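Local coordinates for protein probable L,D-transpeptidase 3 (Mycobacterium tuberculosis, PDB 6D4K) that probably acts as an L,D-transpeptidase of the cell wall, making cross-links not yet identified and perhaps anchoring proteins to peptidoglycan, at residues 73-78 with 90-95; 115-120 with 130-135; 121-126 with 160-165; 174-179 with 255-260; 204-209 with 243-248. One frame throughout, in Å; residues are numbered along the deposited sequence.

Contact 1: 73-78 with 90-95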
# COMPACT_ATOMS: atom_id res chain seq x y z
N ALA A 73 2.52 20.27 -11.22
CA ALA A 73 1.40 20.60 -10.35
C ALA A 73 0.55 19.36 -10.10
O ALA A 73 0.40 18.49 -10.97
CB ALA A 73 0.54 21.69 -11.01
N MET A 74 0.00 19.27 -8.89
CA MET A 74 -0.78 18.12 -8.45
C MET A 74 -1.80 18.64 -7.45
O MET A 74 -1.44 19.43 -6.57
CB MET A 74 0.14 17.09 -7.78
CG MET A 74 -0.58 15.88 -7.17
SD MET A 74 -1.35 14.80 -8.38
CE MET A 74 0.11 14.00 -9.05
N THR A 75 -3.05 18.21 -7.59
CA THR A 75 -4.06 18.44 -6.56
C THR A 75 -4.05 17.28 -5.56
O THR A 75 -3.63 16.16 -5.87
CB THR A 75 -5.45 18.59 -7.19
OG1 THR A 75 -5.79 17.38 -7.87
CG2 THR A 75 -5.48 19.76 -8.18
N GLY A 76 -4.51 17.57 -4.34
CA GLY A 76 -4.54 16.56 -3.30
C GLY A 76 -5.43 16.96 -2.14
O GLY A 76 -6.10 18.00 -2.16
N LYS A 77 -5.46 16.10 -1.13
CA LYS A 77 -6.33 16.30 0.01
C LYS A 77 -5.58 16.01 1.30
O LYS A 77 -4.83 15.04 1.38
CB LYS A 77 -7.55 15.37 -0.07
CG LYS A 77 -8.51 15.69 -1.21
CD LYS A 77 -9.48 14.55 -1.46
CE LYS A 77 -10.48 14.90 -2.56
NZ LYS A 77 -9.79 15.00 -3.87
N PHE A 78 -5.80 16.84 2.32
CA PHE A 78 -5.17 16.64 3.62
C PHE A 78 -5.96 15.66 4.48
O PHE A 78 -7.19 15.71 4.54
CB PHE A 78 -5.07 17.97 4.37
CG PHE A 78 -3.98 18.88 3.87
CD1 PHE A 78 -2.64 18.59 4.09
CD2 PHE A 78 -4.30 20.06 3.19
CE1 PHE A 78 -1.64 19.45 3.65
CE2 PHE A 78 -3.31 20.91 2.74
CZ PHE A 78 -1.98 20.61 2.97
N PRO A 90 -2.01 12.82 -2.88
CA PRO A 90 -2.23 13.31 -4.25
C PRO A 90 -3.45 12.65 -4.88
O PRO A 90 -3.71 11.47 -4.68
CB PRO A 90 -0.94 12.92 -4.98
CG PRO A 90 -0.39 11.76 -4.18
CD PRO A 90 -0.76 12.05 -2.74
N ASP A 91 -4.18 13.44 -5.67
CA ASP A 91 -5.36 12.91 -6.33
C ASP A 91 -5.01 11.99 -7.50
O ASP A 91 -5.87 11.22 -7.95
CB ASP A 91 -6.18 14.07 -6.89
CG ASP A 91 -6.89 14.88 -5.82
OD1 ASP A 91 -7.19 14.36 -4.73
OD2 ASP A 91 -7.21 16.06 -6.13
N ARG A 92 -3.79 12.09 -8.01
CA ARG A 92 -3.33 11.32 -9.16
C ARG A 92 -1.96 10.76 -8.80
O ARG A 92 -1.37 11.15 -7.79
CB ARG A 92 -3.22 12.21 -10.42
CG ARG A 92 -4.33 13.27 -10.57
CD ARG A 92 -4.15 14.06 -11.84
NE ARG A 92 -2.81 14.63 -11.96
CZ ARG A 92 -2.49 15.89 -11.68
NH1 ARG A 92 -3.42 16.75 -11.27
NH2 ARG A 92 -1.24 16.29 -11.84
N PHE A 93 -1.45 9.86 -9.62
CA PHE A 93 -0.10 9.35 -9.42
C PHE A 93 0.92 10.37 -9.90
O PHE A 93 0.72 11.04 -10.92
CB PHE A 93 0.10 8.05 -10.20
CG PHE A 93 -0.84 6.94 -9.81
CD1 PHE A 93 -1.48 6.94 -8.58
CD2 PHE A 93 -1.10 5.90 -10.69
CE1 PHE A 93 -2.35 5.92 -8.23
CE2 PHE A 93 -1.97 4.87 -10.34
CZ PHE A 93 -2.60 4.89 -9.11
N TRP A 94 2.03 10.48 -9.16
CA TRP A 94 3.18 11.21 -9.65
C TRP A 94 3.69 10.56 -10.93
O TRP A 94 3.55 9.34 -11.11
CB TRP A 94 4.31 11.14 -8.61
CG TRP A 94 3.96 11.66 -7.26
CD1 TRP A 94 3.88 10.93 -6.10
CD2 TRP A 94 3.68 13.02 -6.91
NE1 TRP A 94 3.53 11.76 -5.06
CE2 TRP A 94 3.43 13.04 -5.51
CE3 TRP A 94 3.64 14.22 -7.63
CZ2 TRP A 94 3.10 14.22 -4.83
CZ3 TRP A 94 3.32 15.39 -6.95
CH2 TRP A 94 3.07 15.38 -5.56
N PRO A 95 4.34 11.32 -11.81
CA PRO A 95 5.02 10.68 -12.95
C PRO A 95 6.14 9.79 -12.44
O PRO A 95 6.83 10.13 -11.47
CB PRO A 95 5.57 11.87 -13.75
CG PRO A 95 5.71 12.97 -12.76
CD PRO A 95 4.63 12.76 -11.72
O HOH W 1 -6.04 16.50 -10.56
O HOH W 2 -8.10 17.89 -4.35

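Contact 2: 115-120 with 130-135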
# COMPACT_ATOMS: atom_id res chain seq x y z
N PRO A 115 9.83 3.34 -10.84
CA PRO A 115 8.79 2.90 -11.78
C PRO A 115 7.41 2.94 -11.12
O PRO A 115 7.27 2.84 -9.90
CB PRO A 115 9.20 1.47 -12.12
CG PRO A 115 9.96 1.01 -10.90
CD PRO A 115 10.68 2.23 -10.38
N ALA A 116 6.38 3.04 -11.96
CA ALA A 116 5.01 2.95 -11.48
C ALA A 116 4.67 1.47 -11.34
O ALA A 116 4.41 0.79 -12.33
CB ALA A 116 4.05 3.66 -12.42
N VAL A 117 4.70 0.96 -10.12
CA VAL A 117 4.40 -0.45 -9.89
C VAL A 117 3.02 -0.46 -9.25
O VAL A 117 2.87 -0.10 -8.07
CB VAL A 117 5.46 -1.13 -9.02
CG1 VAL A 117 5.10 -2.60 -8.80
CG2 VAL A 117 6.85 -0.96 -9.64
N VAL A 118 2.02 -0.83 -10.04
CA VAL A 118 0.62 -0.72 -9.65
C VAL A 118 0.05 -2.13 -9.51
O VAL A 118 0.21 -2.96 -10.41
CB VAL A 118 -0.19 0.05 -10.71
CG1 VAL A 118 -1.65 0.16 -10.30
CG2 VAL A 118 0.41 1.43 -10.98
N GLY A 119 -0.62 -2.38 -8.39
CA GLY A 119 -1.29 -3.64 -8.18
C GLY A 119 -2.79 -3.45 -8.06
O GLY A 119 -3.24 -2.60 -7.29
N VAL A 120 -3.57 -4.22 -8.81
CA VAL A 120 -5.03 -4.11 -8.80
C VAL A 120 -5.61 -5.45 -8.36
O VAL A 120 -5.43 -6.46 -9.04
CB VAL A 120 -5.59 -3.68 -10.16
CG1 VAL A 120 -7.11 -3.58 -10.10
CG2 VAL A 120 -4.99 -2.36 -10.59
N VAL A 130 -0.45 -7.02 -11.65
CA VAL A 130 0.67 -6.11 -11.44
C VAL A 130 1.12 -5.56 -12.78
O VAL A 130 1.31 -6.31 -13.74
CB VAL A 130 1.84 -6.81 -10.71
CG1 VAL A 130 2.99 -5.84 -10.51
CG2 VAL A 130 1.38 -7.38 -9.39
N SER A 131 1.32 -4.26 -12.83
CA SER A 131 1.91 -3.62 -14.00
C SER A 131 3.09 -2.77 -13.57
O SER A 131 3.12 -2.22 -12.46
CB SER A 131 0.89 -2.77 -14.76
OG SER A 131 0.37 -1.76 -13.93
N ILE A 132 4.06 -2.66 -14.46
CA ILE A 132 5.25 -1.85 -14.26
C ILE A 132 5.28 -0.85 -15.41
O ILE A 132 5.39 -1.23 -16.58
CB ILE A 132 6.53 -2.71 -14.21
CG1 ILE A 132 6.42 -3.74 -13.08
CG2 ILE A 132 7.75 -1.83 -14.00
CD1 ILE A 132 7.62 -4.65 -12.95
N ASP A 133 5.12 0.44 -15.07
CA ASP A 133 5.02 1.50 -16.07
C ASP A 133 3.97 1.18 -17.13
O ASP A 133 4.19 1.39 -18.33
CB ASP A 133 6.39 1.82 -16.67
CG ASP A 133 7.38 2.32 -15.62
OD1 ASP A 133 7.01 3.19 -14.81
OD2 ASP A 133 8.53 1.83 -15.61
N GLY A 134 2.84 0.63 -16.69
CA GLY A 134 1.72 0.37 -17.57
C GLY A 134 1.72 -0.99 -18.23
O GLY A 134 0.71 -1.37 -18.83
N VAL A 135 2.83 -1.72 -18.15
CA VAL A 135 2.98 -3.01 -18.81
C VAL A 135 2.79 -4.11 -17.77
O VAL A 135 3.56 -4.22 -16.81
CB VAL A 135 4.36 -3.13 -19.47
CG1 VAL A 135 4.51 -4.49 -20.11
CG2 VAL A 135 4.56 -2.01 -20.50
O HOH W 3 2.04 0.38 -13.88
O HOH W 4 -1.87 -3.23 -12.69

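Contact 3: 121-126 with 160-165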
# COMPACT_ATOMS: atom_id res chain seq x y z
N ALA A 121 -6.31 -5.45 -7.23
CA ALA A 121 -6.98 -6.64 -6.73
C ALA A 121 -8.44 -6.61 -7.16
O ALA A 121 -9.13 -5.60 -6.96
CB ALA A 121 -6.92 -6.69 -5.20
N SER A 122 -8.91 -7.71 -7.74
CA SER A 122 -10.29 -7.85 -8.17
C SER A 122 -10.95 -8.92 -7.30
O SER A 122 -10.60 -10.10 -7.40
CB SER A 122 -10.37 -8.24 -9.64
OG SER A 122 -11.70 -8.57 -9.98
N ILE A 123 -11.90 -8.50 -6.47
CA ILE A 123 -12.58 -9.42 -5.56
C ILE A 123 -13.33 -10.49 -6.35
O ILE A 123 -13.31 -11.68 -6.00
CB ILE A 123 -13.49 -8.64 -4.60
CG1 ILE A 123 -12.65 -7.74 -3.69
CG2 ILE A 123 -14.35 -9.59 -3.78
CD1 ILE A 123 -13.45 -6.66 -2.99
N SER A 124 -14.00 -10.09 -7.43
CA SER A 124 -14.83 -11.02 -8.19
C SER A 124 -14.01 -11.96 -9.06
O SER A 124 -14.39 -13.12 -9.26
CB SER A 124 -15.83 -10.24 -9.05
OG SER A 124 -15.16 -9.31 -9.88
N GLN A 125 -12.89 -11.47 -9.61
CA GLN A 125 -12.01 -12.30 -10.43
C GLN A 125 -11.05 -13.15 -9.61
O GLN A 125 -10.49 -14.11 -10.14
CB GLN A 125 -11.16 -11.43 -11.36
CG GLN A 125 -11.91 -10.68 -12.45
CD GLN A 125 -11.01 -9.67 -13.17
OE1 GLN A 125 -9.77 -9.74 -13.07
NE2 GLN A 125 -11.62 -8.74 -13.89
N HIS A 126 -10.84 -12.80 -8.33
CA HIS A 126 -9.84 -13.46 -7.49
C HIS A 126 -8.45 -13.34 -8.10
O HIS A 126 -7.69 -14.30 -8.19
CB HIS A 126 -10.19 -14.93 -7.20
CG HIS A 126 -11.66 -15.18 -7.05
ND1 HIS A 126 -12.40 -14.65 -6.01
CD2 HIS A 126 -12.52 -15.90 -7.80
CE1 HIS A 126 -13.66 -15.04 -6.13
NE2 HIS A 126 -13.76 -15.80 -7.21
N ALA A 160 -5.31 -14.88 -6.71
CA ALA A 160 -5.32 -14.24 -5.41
C ALA A 160 -6.55 -14.71 -4.67
O ALA A 160 -7.46 -15.32 -5.24
CB ALA A 160 -5.33 -12.71 -5.54
N SER A 161 -6.58 -14.41 -3.38
CA SER A 161 -7.74 -14.69 -2.55
C SER A 161 -7.90 -13.51 -1.61
O SER A 161 -6.98 -13.19 -0.85
CB SER A 161 -7.55 -15.99 -1.76
OG SER A 161 -8.75 -16.37 -1.12
N MET A 162 -9.03 -12.84 -1.70
CA MET A 162 -9.34 -11.70 -0.85
C MET A 162 -10.17 -12.18 0.34
O MET A 162 -10.27 -13.38 0.62
CB MET A 162 -10.01 -10.61 -1.69
CG MET A 162 -9.03 -9.61 -2.30
SD MET A 162 -7.80 -10.30 -3.45
CE MET A 162 -8.85 -10.88 -4.78
N GLY A 163 -10.77 -11.24 1.06
CA GLY A 163 -11.43 -11.58 2.30
C GLY A 163 -12.74 -12.32 2.09
O GLY A 163 -13.48 -12.06 1.14
N ARG A 164 -13.02 -13.25 3.00
CA ARG A 164 -14.31 -13.92 3.02
C ARG A 164 -15.42 -12.90 3.31
O ARG A 164 -15.14 -11.79 3.77
CB ARG A 164 -14.30 -15.02 4.09
CG ARG A 164 -14.10 -14.53 5.51
CD ARG A 164 -13.86 -15.69 6.46
NE ARG A 164 -12.54 -16.29 6.25
CZ ARG A 164 -12.09 -17.37 6.89
NH1 ARG A 164 -12.84 -17.97 7.80
NH2 ARG A 164 -10.88 -17.83 6.62
N PRO A 165 -16.68 -13.24 3.02
CA PRO A 165 -17.76 -12.26 3.23
C PRO A 165 -17.84 -11.71 4.64
O PRO A 165 -18.27 -10.56 4.82
CB PRO A 165 -19.03 -13.03 2.84
CG PRO A 165 -18.54 -14.08 1.90
CD PRO A 165 -17.19 -14.48 2.40

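Contact 4: 174-179 with 255-260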
# COMPACT_ATOMS: atom_id res chain seq x y z
N TYR A 174 -5.31 2.48 -2.17
CA TYR A 174 -4.34 2.38 -1.08
C TYR A 174 -2.94 2.65 -1.60
O TYR A 174 -2.70 2.69 -2.81
CB TYR A 174 -4.40 0.98 -0.47
CG TYR A 174 -5.77 0.57 -0.00
CD1 TYR A 174 -6.28 1.03 1.20
CD2 TYR A 174 -6.57 -0.27 -0.77
CE1 TYR A 174 -7.54 0.66 1.63
CE2 TYR A 174 -7.83 -0.64 -0.35
CZ TYR A 174 -8.31 -0.17 0.85
OH TYR A 174 -9.57 -0.54 1.28
N THR A 175 -2.00 2.82 -0.67
CA THR A 175 -0.60 2.91 -1.05
C THR A 175 0.20 1.99 -0.15
O THR A 175 -0.19 1.71 0.99
CB THR A 175 -0.04 4.35 -0.97
OG1 THR A 175 0.03 4.77 0.39
CG2 THR A 175 -0.92 5.34 -1.78
N VAL A 176 1.33 1.52 -0.66
CA VAL A 176 2.21 0.68 0.14
C VAL A 176 2.82 1.52 1.26
O VAL A 176 3.53 2.50 1.01
CB VAL A 176 3.30 0.03 -0.72
CG1 VAL A 176 4.31 -0.71 0.17
CG2 VAL A 176 2.67 -0.89 -1.75
N LEU A 177 2.55 1.12 2.51
CA LEU A 177 3.07 1.81 3.69
C LEU A 177 4.38 1.23 4.18
O LEU A 177 5.19 1.97 4.75
CB LEU A 177 2.06 1.74 4.83
CG LEU A 177 0.68 2.34 4.55
CD1 LEU A 177 -0.26 2.13 5.72
CD2 LEU A 177 0.78 3.82 4.20
N SER A 178 4.60 -0.07 4.00
CA SER A 178 5.83 -0.70 4.45
C SER A 178 5.94 -2.06 3.79
O SER A 178 4.96 -2.59 3.24
CB SER A 178 5.86 -0.85 5.98
OG SER A 178 4.89 -1.77 6.43
N LYS A 179 7.16 -2.62 3.84
CA LYS A 179 7.51 -3.94 3.34
C LYS A 179 8.31 -4.63 4.43
O LYS A 179 9.26 -4.04 4.96
CB LYS A 179 8.40 -3.86 2.06
CG LYS A 179 7.68 -3.64 0.74
CD LYS A 179 8.64 -3.10 -0.30
CE LYS A 179 9.85 -3.99 -0.54
NZ LYS A 179 10.38 -3.72 -1.91
N ASP A 255 3.92 3.12 -3.62
CA ASP A 255 3.25 2.67 -4.83
C ASP A 255 1.78 2.36 -4.54
O ASP A 255 1.42 2.02 -3.41
CB ASP A 255 3.95 1.45 -5.42
CG ASP A 255 5.09 1.82 -6.34
OD1 ASP A 255 4.92 2.74 -7.19
OD2 ASP A 255 6.17 1.20 -6.22
N PRO A 256 0.91 2.49 -5.54
CA PRO A 256 -0.52 2.33 -5.31
C PRO A 256 -0.99 0.89 -5.43
O PRO A 256 -0.49 0.09 -6.24
CB PRO A 256 -1.14 3.18 -6.43
CG PRO A 256 -0.14 3.10 -7.56
CD PRO A 256 1.21 3.03 -6.87
N VAL A 257 -1.98 0.58 -4.61
CA VAL A 257 -2.70 -0.69 -4.66
C VAL A 257 -4.18 -0.35 -4.71
O VAL A 257 -4.69 0.37 -3.84
CB VAL A 257 -2.39 -1.59 -3.46
CG1 VAL A 257 -3.27 -2.85 -3.47
CG2 VAL A 257 -0.91 -1.97 -3.48
N ILE A 258 -4.87 -0.86 -5.73
CA ILE A 258 -6.29 -0.61 -5.91
C ILE A 258 -7.05 -1.90 -5.65
O ILE A 258 -6.66 -2.97 -6.14
CB ILE A 258 -6.57 -0.06 -7.32
CG1 ILE A 258 -5.90 1.31 -7.49
CG2 ILE A 258 -8.07 0.04 -7.58
CD1 ILE A 258 -4.82 1.36 -8.53
N VAL A 259 -8.10 -1.81 -4.85
CA VAL A 259 -9.01 -2.93 -4.61
C VAL A 259 -10.35 -2.56 -5.22
O VAL A 259 -10.90 -1.49 -4.93
CB VAL A 259 -9.16 -3.23 -3.11
CG1 VAL A 259 -10.21 -4.32 -2.88
CG2 VAL A 259 -7.82 -3.62 -2.51
N GLN A 260 -10.86 -3.43 -6.08
CA GLN A 260 -12.13 -3.18 -6.75
C GLN A 260 -12.97 -4.45 -6.77
O GLN A 260 -12.46 -5.56 -6.62
CB GLN A 260 -11.91 -2.66 -8.17
CG GLN A 260 -11.32 -3.70 -9.09
CD GLN A 260 -10.80 -3.10 -10.38
OE1 GLN A 260 -10.60 -1.89 -10.48
NE2 GLN A 260 -10.61 -3.94 -11.39

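Contact 5: 204-209 with 243-248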
# COMPACT_ATOMS: atom_id res chain seq x y z
N VAL A 204 4.41 -14.70 8.24
CA VAL A 204 4.15 -14.34 6.85
C VAL A 204 5.48 -13.96 6.21
O VAL A 204 6.16 -13.05 6.69
CB VAL A 204 3.13 -13.19 6.76
CG1 VAL A 204 3.00 -12.72 5.33
CG2 VAL A 204 1.78 -13.65 7.31
N ASP A 205 5.82 -14.65 5.12
CA ASP A 205 7.16 -14.54 4.55
C ASP A 205 7.40 -13.16 3.93
O ASP A 205 8.37 -12.47 4.28
CB ASP A 205 7.37 -15.64 3.51
CG ASP A 205 8.83 -16.00 3.33
OD1 ASP A 205 9.71 -15.20 3.72
OD2 ASP A 205 9.10 -17.10 2.81
N TYR A 206 6.54 -12.76 3.00
CA TYR A 206 6.62 -11.45 2.35
C TYR A 206 5.35 -10.70 2.71
O TYR A 206 4.25 -11.24 2.56
CB TYR A 206 6.74 -11.59 0.83
CG TYR A 206 7.98 -12.32 0.38
CD1 TYR A 206 9.15 -11.63 0.11
CD2 TYR A 206 7.99 -13.70 0.25
CE1 TYR A 206 10.30 -12.29 -0.29
CE2 TYR A 206 9.13 -14.38 -0.15
CZ TYR A 206 10.28 -13.67 -0.41
OH TYR A 206 11.42 -14.34 -0.81
N ALA A 207 5.50 -9.47 3.19
CA ALA A 207 4.35 -8.72 3.69
C ALA A 207 4.44 -7.27 3.23
O ALA A 207 5.35 -6.54 3.63
CB ALA A 207 4.27 -8.79 5.22
N VAL A 208 3.47 -6.86 2.40
CA VAL A 208 3.38 -5.50 1.87
C VAL A 208 2.18 -4.86 2.56
O VAL A 208 1.03 -5.21 2.27
CB VAL A 208 3.20 -5.51 0.34
CG1 VAL A 208 3.15 -4.10 -0.20
CG2 VAL A 208 4.31 -6.32 -0.33
N ARG A 209 2.43 -3.94 3.50
CA ARG A 209 1.35 -3.34 4.28
C ARG A 209 0.71 -2.21 3.48
O ARG A 209 1.41 -1.35 2.93
CB ARG A 209 1.88 -2.78 5.59
CG ARG A 209 0.80 -2.13 6.43
CD ARG A 209 1.39 -1.26 7.54
NE ARG A 209 2.12 -2.05 8.52
CZ ARG A 209 1.62 -2.44 9.68
NH1 ARG A 209 0.37 -2.13 10.01
NH2 ARG A 209 2.36 -3.16 10.52
N ASP A 243 4.52 -15.55 -6.31
CA ASP A 243 3.94 -14.30 -6.79
C ASP A 243 4.17 -13.17 -5.79
O ASP A 243 4.48 -12.04 -6.19
CB ASP A 243 2.45 -14.48 -7.10
CG ASP A 243 2.20 -15.21 -8.42
OD1 ASP A 243 3.13 -15.28 -9.25
OD2 ASP A 243 1.07 -15.70 -8.62
N ALA A 244 4.03 -13.47 -4.49
CA ALA A 244 4.29 -12.47 -3.46
C ALA A 244 5.74 -12.01 -3.47
O ALA A 244 6.02 -10.81 -3.30
CB ALA A 244 3.92 -13.03 -2.08
N GLU A 245 6.68 -12.94 -3.65
CA GLU A 245 8.09 -12.56 -3.66
C GLU A 245 8.40 -11.60 -4.79
O GLU A 245 9.08 -10.58 -4.59
CB GLU A 245 8.97 -13.82 -3.77
CG GLU A 245 10.44 -13.52 -4.01
CD GLU A 245 11.24 -14.77 -4.26
OE1 GLU A 245 12.45 -14.76 -3.98
OE2 GLU A 245 10.66 -15.77 -4.75
N TRP A 246 7.88 -11.89 -5.98
CA TRP A 246 8.12 -11.05 -7.15
C TRP A 246 7.51 -9.67 -6.97
O TRP A 246 8.16 -8.65 -7.21
CB TRP A 246 7.56 -11.75 -8.39
CG TRP A 246 7.94 -11.11 -9.65
CD1 TRP A 246 9.03 -11.40 -10.43
CD2 TRP A 246 7.25 -10.05 -10.31
NE1 TRP A 246 9.05 -10.60 -11.53
CE2 TRP A 246 7.97 -9.75 -11.48
CE3 TRP A 246 6.08 -9.34 -10.03
CZ2 TRP A 246 7.57 -8.75 -12.36
CZ3 TRP A 246 5.69 -8.34 -10.91
CH2 TRP A 246 6.43 -8.06 -12.06
N TYR A 247 6.25 -9.61 -6.52
CA TYR A 247 5.62 -8.32 -6.28
C TYR A 247 6.35 -7.53 -5.19
O TYR A 247 6.60 -6.33 -5.34
CB TYR A 247 4.15 -8.52 -5.89
CG TYR A 247 3.48 -7.24 -5.48
CD1 TYR A 247 2.99 -7.08 -4.19
CD2 TYR A 247 3.32 -6.20 -6.38
CE1 TYR A 247 2.36 -5.92 -3.80
CE2 TYR A 247 2.70 -5.03 -6.00
CZ TYR A 247 2.21 -4.89 -4.71
OH TYR A 247 1.59 -3.71 -4.33
N TYR A 248 6.66 -8.18 -4.08
CA TYR A 248 7.40 -7.55 -2.99
C TYR A 248 8.71 -6.95 -3.50
O TYR A 248 9.05 -5.81 -3.18
CB TYR A 248 7.69 -8.60 -1.91
CG TYR A 248 8.46 -8.12 -0.71
CD1 TYR A 248 9.86 -8.03 -0.73
CD2 TYR A 248 7.81 -7.83 0.49
CE1 TYR A 248 10.57 -7.62 0.40
CE2 TYR A 248 8.51 -7.44 1.61
CZ TYR A 248 9.89 -7.32 1.56
OH TYR A 248 10.58 -6.93 2.68
O HOH W 5 13.59 -12.65 -2.76

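Contact 1: 73-78 with 90-95
Met74 reaches Arg92 and Trp94 because its CG stands anti to the backbone N (chi1 175°) and its chain then bends at both chi2 and chi3, folding the thioether over the segment 90-95. From that segment, Arg92 bends at chi3 and lays its guanidinium on the sulfur, so that Met74 SD sits over the centre of one face, 3.7 Å from Arg92 CZ. The same guanidinium is held at its edge, where Arg92 NH2 donates in plane to a lone pair of Ala73 O at 2.9 Å; a water bound in plane to NH1 links it to Thr75 OG1. Met74 CB packs 3.7 Å from Trp94 CZ3, while CE covers the rim of one indole face and the sulfur stays farther above it, a Met-aromatic contact. Trp94 NE1 itself is bonded to His43 O. Asp91 is gripped from several directions: Thr75 OG1 donates to its OD2 on the anti side at 2.6 Å, and Lys77 NZ forms a salt bridge to OD1 from above the carboxylate plane at 2.8 Å. A nearly straight backbone bond, Asp91 N to Thr75 O, adds to the hold. Beyond the antiparallel Gly76-Pro90 pair, Thr75, Lys77, Asp91 and Arg92 lie on the exposed side and Met74 toward Trp88 and Trp94, an arrangement that closes the open end of the hairpin 76-80/85-90 in the Ig-like domain.

Contact 2: 115-120 with 130-135
Val117-Ile132 and Gly119-Val130 form non-hydrogen-bonded pairs around the hydrogen-bonded pair Val118-Ser131, in two antiparallel strands whose axes, taken over 117-120 and 130-132, approach to 4.8 Å. The two bonds of the central pair, Val118 N to Ser131 O and Ser131 N to Val118 O, are both 3.0 Å long. At the end of the pairing, Asp133 binds Ala116 twice: its backbone N donates to Ala116 O, and its carboxylate takes up Ala116 N, with OD1 2.9 Å away and met from above the carboxylate plane. The other oxygen, OD2, is bonded to His97 and also touches Pro115 CB at 3.6 Å. On the face of Val117, Val130 and Ile132, branched side chains meet loosely, Val117 CG1 lying 4.2 Å from Val130 CG1; Trp246 covers Val130 and Ile132 there. Ser131 points to the other face beside Val118. With chi1 at 59°, its OG is held between the backbone N and the carbonyl carbon, where one water joins it to Ala116 O and Gly134 N and a second joins it to Val118 O. Asp133, second residue of the type I' turn 132-135, has its carboxylate oxygens divided between a backbone N-H and a histidine, which would probably favour its charged form.

Contact 3: 121-126 with 160-165
Van der Waals packing of Met162 against the segment 121-126 makes up most of this buried contact. Its chain bends at chi2 (61°) and again at chi3 (65°), which curls the thioether back so that CE ends 3.2 Å from Ser122 O, while the sulfur lies 4.1 Å from Ala121 CB. CE also rests 3.9 Å from His126 CA, and nearer the backbone of Met162 its CG meets Ile123 CG1 at 4.3 Å. A single hydrogen bond crosses between the segments: Ala160 N donates to His126 O at 2.9 Å, coming from above the carbonyl plane and bent to 152° at the hydrogen. His126 CB lies against Ala160 O, and Ala160 CB in turn approaches His126 O. Within 121-126, the bend is stabilised by an ST motif in which Ser122 OG accepts from Gln125 N. One outside residue, Asn231, binds both segments: its OD1 accepts from Met162 N and is bonded to His126 ND1, while its ND2 donates to Ile123 O. Met162 and Ala121 also pack on Ile237 of strand 237-239, next to Cys236, the residue acylated by faropenem. The contact therefore joins the turn between strands 117-122 and 127-132 to the loop that follows strand 157-159.

Contact 4: 174-179 with 255-260
Tyr174 meets Val259 along the edge of its ring, with CE2 3.7 Å from Val259 CG2. The ring is carried there by chi1 of -55°, which sets CG anti to the carbonyl carbon, and the same edge passes Val257 O near the ring plane. Close by, Val176 CG2 lies 4.1 Å from Val257 CG2, the two branches meeting obliquely. Three backbone hydrogen bonds fix the register behind Tyr174, Val176 and Val257. Tyr174 N donates to Val257 O at 2.8 Å, and Val257 N returns a bond to Tyr174 O at 2.9 Å. Val176 N then donates to Asp255 O at 2.8 Å. Between them, Thr175 and Pro256 form a non-hydrogen-bonded pair, and Thr175 CA comes within 3.2 Å of Asp255 O in a CA-H...O contact. Farther out, Tyr174 OH is bonded to Pro170 O, and the carboxylate of Asp255 is held by Asp252 N and Val41 N. Strand 256-260 thus runs between 172-180, antiparallel to it, and 117-122, parallel to it, while Tyr247 of helix 241-250 packs on Val176 and Val257.

Contact 5: 204-209 with 243-248
The ring of Tyr206 fills a hollow on helix 241-250 formed by Ala244, Glu245 and Tyr248. Glu245 CA stands 3.8 Å above the ring centre, almost exactly on its normal, as a CH-pi contact, and the side chain of Glu245 runs on alongside the ring in the same direction, with CB and CG 3.6 Å from Tyr206 CZ. The small Ala244 forms the inner end of the hollow, its CB 4.3 Å from Tyr206 CB. Along one side, the edge of Tyr206 turns into the face of Tyr248 in a T-shaped pair with centroids 5.3 Å apart and planes at 68°; Tyr206 CD1 is the leading atom, 3.7 Å from Tyr248 CG. Tyr248 is extended from the helix, its CG anti to the backbone N (chi1 180°), and this turns the CD2-CE2 edge of its ring toward Ala207 O, which lies in the ring plane, 3.9 Å from Tyr248 CE2. A second bump, Val208 CG2, fits between Tyr248 CD2 at 3.9 Å and Tyr247 CE1 at 4.0 Å. At the outer rim, a water donates to Glu245 OE1. Arg181 forms a cation-pi contact with Tyr206, as Lys179 does with Tyr248. The result is a helix packed on a beta sheet in the L,D-transpeptidase catalytic domain, with Ala207 near the predicted active-site residue His218.

How the contacts relate
From the N terminus, contact 1 closes first, tying off the open end of the 76-80/85-90 hairpin in the Ig-like domain. Contact 2 then closes the 117-122/127-132 hairpin, and contact 3 crosses it, since 121-126 falls between the two segments of contact 2 and 160-165 lies beyond them. Contact 4 spans the longest interval, from 174-179 to 255-260, and contact 5 is nested within it, setting helix 241-250 on the sheet. Strand 256-260 ties contacts 2, 3 and 4 together through backbone bonds to 117-122, while Trp246 and Tyr247 join contact 5 to contact 2. Phe93 bridges the domains, packing from contact 1 onto Val118, Pro256 and Ile258.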